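Local structure of VgrG protein (Vibrio cholerae, 4DTH) at residues Asn317-Gln320 / Tyr321-Gly325; Leu112-Ala115 / Thr116-Thr120; Val36-Pro39 / Ala40-Gln44. The protein probably cross-links actin monomers through its actin cross-linking domain, which binds ATP and magnesium ions. All coordinates share one frame; numbering follows the deposited sequence.

How the contacts relate
Contact 3 lies nearest the nucleotide: the Q44 side chain, in one of its two conformers, comes within about 6 Å of the bound ATP, while that of Y321 in contact 1 stays about 12 Å from it. The strand feeding contact 3 pairs with strand 85-97, whose E90 shares a magnesium ion with E28. Contacts 2 and 3 have centres 21 Å apart and nearest atoms about 7 Å apart, and strand 56-68 links them: F58 and L60 meet the helix of contact 2, K62 meets contact 3. Contacts 1 and 2, with centres 45 Å apart, fall on opposite sides of the chain's centre. None of the three touches another.

Contact 1: residues Asn317-Gln320 / Tyr321-Gly325; sequences NVFQ and YFQDG
V318 and F322 make the tight side of this last turn of helix 312-323. They lie next to each other, pointing the same way, and CG1 of V318 meets CE2 of F322 at 3.9 Å. CG1 is there because V318 holds it anti to its own nitrogen (chi1 167°), which sends the branch along the helix toward the ring. Inside 321-325 the F322 ring also takes Y321 CD2 over its centre, 3.7 Å above the plane. Helix 221-245 closes this side: Y235 stacks on F322 and also touches V318 and F319, while F319 reaches into M299, I302 and L306 of helix 292-307. Regular i to i+4 bonds run underneath, F322 N to V318 O at 3.2 Å and nearly straight (169°), Y321 N to N317 O at 2.9 Å.

The open side begins at Q323 and D324, with Q320 partly covered near N250. Q320 runs out extended and its amide plane stands 80° from the D324 carboxylate, with NE2 3.5 Å from OD2, a loose approach in which Q320 CG comes almost as near. Q323, built in two conformers, lays its amide at a steep angle to the F319 ring, and its position there is best treated as tentative. By contrast the polar ends of N317 and Y321 are tied down, N317 to S313 O and E251 N, Y321 OH to E327 O.

D324 N still bonds Q320 O at 3.0 Å, but D324 itself has left helical angles. G325, with positive phi, then closes a Schellman motif: its N makes a weak bond to F322 O, and the next residue's N goes back to Y321 O. Since no hydrogen bond or salt bridge joins the Q320 amide to the D324 carboxylate, the helix end is held chiefly by backbone bonds and the aromatic contacts.

Contact 2: residues Leu112-Ala115 / Thr116-Thr120; sequences LWLA and THFTT. With SO4 (sulfate ion), chain H.
W113 and H117, one helical turn apart, both donate to a sulfate that probably came from the crystallisation liquor. W113 NE1 gives a nearly straight bond to O4 (2.9 Å, 170°), and H117 ND1 reaches O2, also at 2.9 Å, with that oxygen at the edge of the imidazole and in its plane. E136 N is a third donor. Both side chains leave the helix with CG anti to the backbone nitrogen, which carries both rings to the same side of the helix, toward the sulfate; they meet obliquely, planes 32° apart, and H117 CB lies over one indole face.

Among the apolar groups, L114 CD2 touches F118 CE2 at 3.6 Å while CD1 lies over a face of the phenyl ring, off toward its rim. F58, L60 and I142 pack against this side.

Threonine hydroxyls add to the i to i+4 backbone bonds. T116 OG1 donates to W113 O at 2.8 Å, an oxygen that also accepts H117 N. A115 O likewise takes T119 N and T119 OG1 from opposite faces of its plane; T119 OG1 is also bonded to I166 N.

This is an amphipathic helix, part of 101-124, packed on strands 56-68 and 140-144 of the domain's β-structure.

Contact 3: residues Val36-Pro39 / Ala40-Gln44; sequences VAMP and ANSAQ
S42 OG sits over the middle of one face of the P39 pyrrolidine ring, nearest to CD at 3.3 Å and not much farther from CB. P39 N has no hydrogen to give it, so OG meets the ring by contact alone and donates to the P39 carbonyl. W84 and K148 also touch the proline from neighbouring loops. The other flat group is that carbonyl: S42 OG donates to P39 O at a short 2.6 Å, coming in from the side of the C=O rather than end-on (C=O...OG angle 122°) and 34° out of the carbonyl plane. Chi1 of S42 puts OG beside its own nitrogen, where the hydroxyl can reach the oxygen the N-H already faces. The N-H adds only a weak bond, S42 N to P39 O at 3.4 Å.

P39 to S42 form a type II β turn, by which the chain leaves strand 34-38 on its way to strand 45-51. A40 and N41 are the corner residues, and N41 takes the positive phi (61°) that the third position of such a turn requires. The serine hydroxyl thus reinforces the closing bond, which is long and bent through the backbone alone. Both corner residues face outward and touch a crystal neighbour.

M38 supplies the inner wall. Its CB lies 3.7 Å from S42 OG, and farther along SD passes S42 CB at 4.1 Å. A bend at the last torsion turns the methyl group toward the Q44 backbone, though only at the limit of contact. H149 and K62 also pack on this buried methionine. The K62 ammonium group bonds S42 O, and the K62 and Q44 backbones are hydrogen-bonded too. Beyond the turn, Q44 OE1, in one of two conformers, bonds a glycerol, probably from the crystallisation liquor.

Contact 1: residues Asn317-Gln320 / Tyr321-Gly325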
loop_
_atom_site.group_PDB
_atom_site.type_symbol
_atom_site.label_atom_id
_atom_site.label_comp_id
_atom_site.label_asym_id
_atom_site.label_seq_id
_atom_site.Cartn_x
_atom_site.Cartn_y
_atom_site.Cartn_z
ATOM N N ASN A 317 -11.563 -2.830 -23.296
ATOM C CA ASN A 317 -10.322 -3.255 -22.671
ATOM C C ASN A 317 -10.266 -3.030 -21.163
ATOM O O ASN A 317 -9.810 -3.915 -20.449
ATOM C CB ASN A 317 -9.117 -2.694 -23.408
ATOM C CG ASN A 317 -8.829 -3.501 -24.654
ATOM O OD1 ASN A 317 -8.326 -4.627 -24.571
ATOM N ND2 ASN A 317 -9.205 -2.979 -25.820
ATOM N N VAL A 318 -10.764 -1.879 -20.676
ATOM C CA VAL A 318 -10.800 -1.574 -19.238
ATOM C C VAL A 318 -11.804 -2.533 -18.571
ATOM O O VAL A 318 -11.477 -3.139 -17.551
ATOM C CB VAL A 318 -11.127 -0.074 -18.947
ATOM C CG1 VAL A 318 -11.463 0.151 -17.468
ATOM C CG2 VAL A 318 -9.969 0.838 -19.375
ATOM N N PHE A 319 -13.005 -2.680 -19.165
ATOM C CA PHE A 319 -14.030 -3.579 -18.629
ATOM C C PHE A 319 -13.502 -5.013 -18.498
ATOM O O PHE A 319 -13.557 -5.557 -17.397
ATOM C CB PHE A 319 -15.335 -3.511 -19.453
ATOM C CG PHE A 319 -16.470 -4.292 -18.830
ATOM C CD1 PHE A 319 -16.633 -5.648 -19.096
ATOM C CD2 PHE A 319 -17.357 -3.679 -17.946
ATOM C CE1 PHE A 319 -17.662 -6.379 -18.488
ATOM C CE2 PHE A 319 -18.393 -4.410 -17.348
ATOM C CZ PHE A 319 -18.537 -5.754 -17.627
ATOM N N GLN A 320 -12.934 -5.596 -19.579
ATOM C CA GLN A 320 -12.382 -6.960 -19.579
ATOM C C GLN A 320 -11.224 -7.112 -18.593
ATOM O O GLN A 320 -11.151 -8.117 -17.882
ATOM C CB GLN A 320 -11.929 -7.381 -20.996
ATOM C CG GLN A 320 -11.626 -8.892 -21.120
ATOM C CD GLN A 320 -10.782 -9.294 -22.317
ATOM O OE1 GLN A 320 -10.222 -8.466 -23.044
ATOM N NE2 GLN A 320 -10.640 -10.597 -22.524
ATOM N N TYR A 321 -10.316 -6.115 -18.554
ATOM C CA TYR A 321 -9.175 -6.125 -17.663
ATOM C C TYR A 321 -9.620 -6.367 -16.216
ATOM O O TYR A 321 -9.106 -7.271 -15.564
ATOM C CB TYR A 321 -8.392 -4.804 -17.775
ATOM C CG TYR A 321 -7.236 -4.723 -16.808
ATOM C CD1 TYR A 321 -6.042 -5.396 -17.059
ATOM C CD2 TYR A 321 -7.330 -3.970 -15.638
ATOM C CE1 TYR A 321 -4.974 -5.332 -16.165
ATOM C CE2 TYR A 321 -6.271 -3.899 -14.736
ATOM C CZ TYR A 321 -5.093 -4.579 -15.007
ATOM O OH TYR A 321 -4.048 -4.506 -14.132
ATOM N N PHE A 322 -10.576 -5.566 -15.733
ATOM C CA PHE A 322 -11.055 -5.702 -14.363
ATOM C C PHE A 322 -11.899 -6.950 -14.121
ATOM O O PHE A 322 -11.885 -7.477 -13.009
ATOM C CB PHE A 322 -11.742 -4.420 -13.888
ATOM C CG PHE A 322 -10.755 -3.304 -13.630
ATOM C CD1 PHE A 322 -9.711 -3.471 -12.723
ATOM C CD2 PHE A 322 -10.864 -2.089 -14.299
ATOM C CE1 PHE A 322 -8.784 -2.446 -12.491
ATOM C CE2 PHE A 322 -9.938 -1.062 -14.069
ATOM C CZ PHE A 322 -8.910 -1.245 -13.159
ATOM N N GLN A 323 -12.618 -7.411 -15.153
ATOM C CA GLN A 323 -13.469 -8.600 -15.103
ATOM C C GLN A 323 -12.632 -9.885 -14.904
ATOM O O GLN A 323 -13.033 -10.743 -14.117
ATOM C CB GLN A 323 -14.337 -8.656 -16.374
ATOM C CG GLN A 323 -14.985 -10.000 -16.680
ATOM C CD GLN A 323 -15.676 -9.927 -18.016
ATOM O OE1 GLN A 323 -15.071 -10.155 -19.069
ATOM N NE2 GLN A 323 -16.949 -9.555 -17.999
ATOM N N ASP A 324 -11.456 -9.990 -15.577
ATOM C CA ASP A 324 -10.547 -11.127 -15.491
ATOM C C ASP A 324 -9.649 -11.064 -14.246
ATOM O O ASP A 324 -8.698 -11.835 -14.131
ATOM C CB ASP A 324 -9.751 -11.261 -16.804
ATOM C CG ASP A 324 -10.608 -11.489 -18.045
ATOM O OD1 ASP A 324 -11.847 -11.660 -17.898
ATOM O OD2 ASP A 324 -10.047 -11.472 -19.159
ATOM N N GLY A 325 -9.963 -10.145 -13.330
ATOM C CA GLY A 325 -9.247 -9.968 -12.072
ATOM C C GLY A 325 -8.040 -9.052 -12.123
ATOM O O GLY A 325 -7.122 -9.201 -11.319
#

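Contact 2: residues Leu112-Ala115 / Thr116-Thr120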
loop_
_atom_site.group_PDB
_atom_site.type_symbol
_atom_site.label_atom_id
_atom_site.label_comp_id
_atom_site.label_asym_id
_atom_site.label_seq_id
_atom_site.Cartn_x
_atom_site.Cartn_y
_atom_site.Cartn_z
ATOM N N LEU A 112 10.401 5.227 16.169
ATOM C CA LEU A 112 11.298 6.294 16.628
ATOM C C LEU A 112 12.466 5.711 17.405
ATOM O O LEU A 112 13.602 6.150 17.204
ATOM C CB LEU A 112 10.565 7.362 17.445
ATOM C CG LEU A 112 9.595 8.245 16.653
ATOM C CD1 LEU A 112 8.622 8.938 17.588
ATOM C CD2 LEU A 112 10.341 9.254 15.764
ATOM N N TRP A 113 12.209 4.673 18.222
ATOM C CA TRP A 113 13.269 3.987 18.966
ATOM C C TRP A 113 14.252 3.359 17.968
ATOM O O TRP A 113 15.465 3.494 18.140
ATOM C CB TRP A 113 12.718 2.895 19.917
ATOM C CG TRP A 113 13.814 1.958 20.364
ATOM C CD1 TRP A 113 14.816 2.243 21.246
ATOM C CD2 TRP A 113 14.140 0.684 19.786
ATOM N NE1 TRP A 113 15.725 1.210 21.280
ATOM C CE2 TRP A 113 15.342 0.246 20.388
ATOM C CE3 TRP A 113 13.533 -0.131 18.815
ATOM C CZ2 TRP A 113 15.934 -0.978 20.069
ATOM C CZ3 TRP A 113 14.120 -1.347 18.502
ATOM C CH2 TRP A 113 15.293 -1.770 19.146
ATOM N N LEU A 114 13.731 2.632 16.958
ATOM C CA LEU A 114 14.603 1.980 15.977
ATOM C C LEU A 114 15.475 2.983 15.222
ATOM O O LEU A 114 16.656 2.706 15.007
ATOM C CB LEU A 114 13.837 1.047 15.018
ATOM C CG LEU A 114 14.734 0.258 14.048
ATOM C CD1 LEU A 114 15.642 -0.719 14.786
ATOM C CD2 LEU A 114 13.914 -0.464 13.007
ATOM N N ALA A 115 14.923 4.169 14.890
ATOM C CA ALA A 115 15.701 5.221 14.226
ATOM C C ALA A 115 16.876 5.654 15.116
ATOM O O ALA A 115 17.986 5.806 14.611
ATOM C CB ALA A 115 14.814 6.409 13.899
ATOM N N THR A 116 16.653 5.794 16.440
ATOM C CA THR A 116 17.756 6.141 17.344
ATOM C C THR A 116 18.774 5.001 17.427
ATOM O O THR A 116 19.974 5.261 17.472
ATOM C CB THR A 116 17.268 6.596 18.730
ATOM O OG1 THR A 116 16.835 5.470 19.504
ATOM C CG2 THR A 116 16.198 7.664 18.649
ATOM N N HIS A 117 18.292 3.746 17.421
ATOM C CA HIS A 117 19.152 2.557 17.445
ATOM C C HIS A 117 20.022 2.505 16.166
ATOM O O HIS A 117 21.223 2.213 16.248
ATOM C CB HIS A 117 18.288 1.291 17.612
ATOM C CG HIS A 117 19.075 0.024 17.581
ATOM N ND1 HIS A 117 19.722 -0.454 18.706
ATOM C CD2 HIS A 117 19.293 -0.830 16.553
ATOM C CE1 HIS A 117 20.324 -1.570 18.325
ATOM N NE2 HIS A 117 20.091 -1.838 17.041
ATOM N N PHE A 118 19.421 2.823 14.998
ATOM C CA PHE A 118 20.132 2.882 13.712
ATOM C C PHE A 118 21.198 3.984 13.735
ATOM O O PHE A 118 22.281 3.788 13.178
ATOM C CB PHE A 118 19.148 3.130 12.559
ATOM C CG PHE A 118 18.499 1.919 11.917
ATOM C CD1 PHE A 118 19.263 0.818 11.534
ATOM C CD2 PHE A 118 17.153 1.939 11.568
ATOM C CE1 PHE A 118 18.675 -0.267 10.870
ATOM C CE2 PHE A 118 16.568 0.850 10.907
ATOM C CZ PHE A 118 17.331 -0.251 10.579
ATOM N N THR A 119 20.883 5.144 14.364
ATOM C CA THR A 119 21.816 6.282 14.508
ATOM C C THR A 119 23.102 5.808 15.214
ATOM O O THR A 119 24.198 6.121 14.750
ATOM C CB THR A 119 21.126 7.474 15.207
ATOM O OG1 THR A 119 19.972 7.858 14.456
ATOM C CG2 THR A 119 22.062 8.682 15.380
ATOM N N THR A 120 22.968 5.015 16.298
ATOM C CA THR A 120 24.123 4.464 17.014
ATOM C C THR A 120 24.808 3.411 16.140
ATOM O O THR A 120 26.032 3.397 16.070
ATOM C CB THR A 120 23.674 3.905 18.384
ATOM O OG1 THR A 120 23.138 4.985 19.142
ATOM C CG2 THR A 120 24.813 3.258 19.170
HETATM S S SO4 H . 19.151 0.460 22.455
HETATM O O1 SO4 H . 20.315 0.890 23.225
HETATM O O2 SO4 H . 19.169 1.094 21.118
HETATM O O3 SO4 H . 19.203 -0.989 22.288
HETATM O O4 SO4 H . 17.919 0.860 23.170
#

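Contact 3: residues Val36-Pro39 / Ala40-Gln44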
loop_
_atom_site.group_PDB
_atom_site.type_symbol
_atom_site.label_atom_id
_atom_site.label_comp_id
_atom_site.label_asym_id
_atom_site.label_seq_id
_atom_site.Cartn_x
_atom_site.Cartn_y
_atom_site.Cartn_z
ATOM N N VAL A 36 20.369 -0.163 3.295
ATOM C CA VAL A 36 20.573 -1.580 3.565
ATOM C C VAL A 36 21.175 -2.152 2.275
ATOM O O VAL A 36 20.744 -1.784 1.176
ATOM C CB VAL A 36 19.305 -2.365 4.020
ATOM C CG1 VAL A 36 18.197 -2.349 2.961
ATOM C CG2 VAL A 36 19.654 -3.809 4.414
ATOM N N ALA A 37 22.178 -3.011 2.402
ATOM C CA ALA A 37 22.733 -3.690 1.234
ATOM C C ALA A 37 22.484 -5.172 1.444
ATOM O O ALA A 37 22.594 -5.673 2.570
ATOM C CB ALA A 37 24.201 -3.394 1.069
ATOM N N MET A 38 22.030 -5.849 0.391
ATOM C CA MET A 38 21.671 -7.261 0.449
ATOM C C MET A 38 22.023 -7.952 -0.868
ATOM O O MET A 38 22.134 -7.248 -1.876
ATOM C CB MET A 38 20.156 -7.390 0.675
ATOM C CG MET A 38 19.773 -7.415 2.119
ATOM S SD MET A 38 18.050 -7.889 2.356
ATOM C CE MET A 38 17.299 -6.401 2.098
ATOM N N PRO A 39 22.122 -9.313 -0.919
ATOM C CA PRO A 39 22.340 -9.979 -2.219
ATOM C C PRO A 39 21.247 -9.613 -3.224
ATOM O O PRO A 39 20.127 -9.295 -2.827
ATOM C CB PRO A 39 22.238 -11.471 -1.877
ATOM C CG PRO A 39 22.573 -11.562 -0.431
ATOM C CD PRO A 39 22.012 -10.304 0.176
ATOM N N ALA A 40 21.564 -9.656 -4.519
ATOM C CA ALA A 40 20.584 -9.382 -5.574
ATOM C C ALA A 40 19.452 -10.411 -5.494
ATOM O O ALA A 40 19.686 -11.552 -5.080
ATOM C CB ALA A 40 21.259 -9.451 -6.933
ATOM N N ASN A 41 18.220 -9.991 -5.837
ATOM C CA ASN A 41 17.013 -10.829 -5.822
ATOM C C ASN A 41 16.654 -11.384 -4.413
ATOM O O ASN A 41 15.972 -12.407 -4.293
ATOM C CB ASN A 41 17.067 -11.915 -6.941
ATOM C CG ASN A 41 15.745 -12.554 -7.324
ATOM O OD1 ASN A 41 15.676 -13.756 -7.606
ATOM N ND2 ASN A 41 14.665 -11.781 -7.341
ATOM N N SER A 42 17.097 -10.676 -3.344
ATOM C CA SER A 42 16.783 -11.006 -1.944
ATOM C C SER A 42 15.308 -10.696 -1.683
ATOM O O SER A 42 14.724 -9.868 -2.388
ATOM C CB SER A 42 17.598 -10.133 -0.990
ATOM O OG SER A 42 18.935 -10.574 -0.840
ATOM N N ALA A 43 14.720 -11.313 -0.644
ATOM C CA ALA A 43 13.345 -11.022 -0.242
ATOM C C ALA A 43 13.320 -9.588 0.303
ATOM O O ALA A 43 14.346 -9.106 0.800
ATOM C CB ALA A 43 12.888 -11.998 0.833
ATOM N N GLN A 44 12.165 -8.907 0.183
ATOM C CA GLN A 44 12.027 -7.527 0.641
ATOM C C GLN A 44 12.221 -7.405 2.163
ATOM O O GLN A 44 12.863 -6.465 2.614
ATOM C CB GLN A 44 10.684 -6.918 0.190
ATOM C CG GLN A 44 10.312 -7.141 -1.298
ATOM C CD GLN A 44 11.297 -6.582 -2.305
ATOM O OE1 GLN A 44 11.762 -7.287 -3.211
ATOM N NE2 GLN A 44 11.616 -5.301 -2.189
#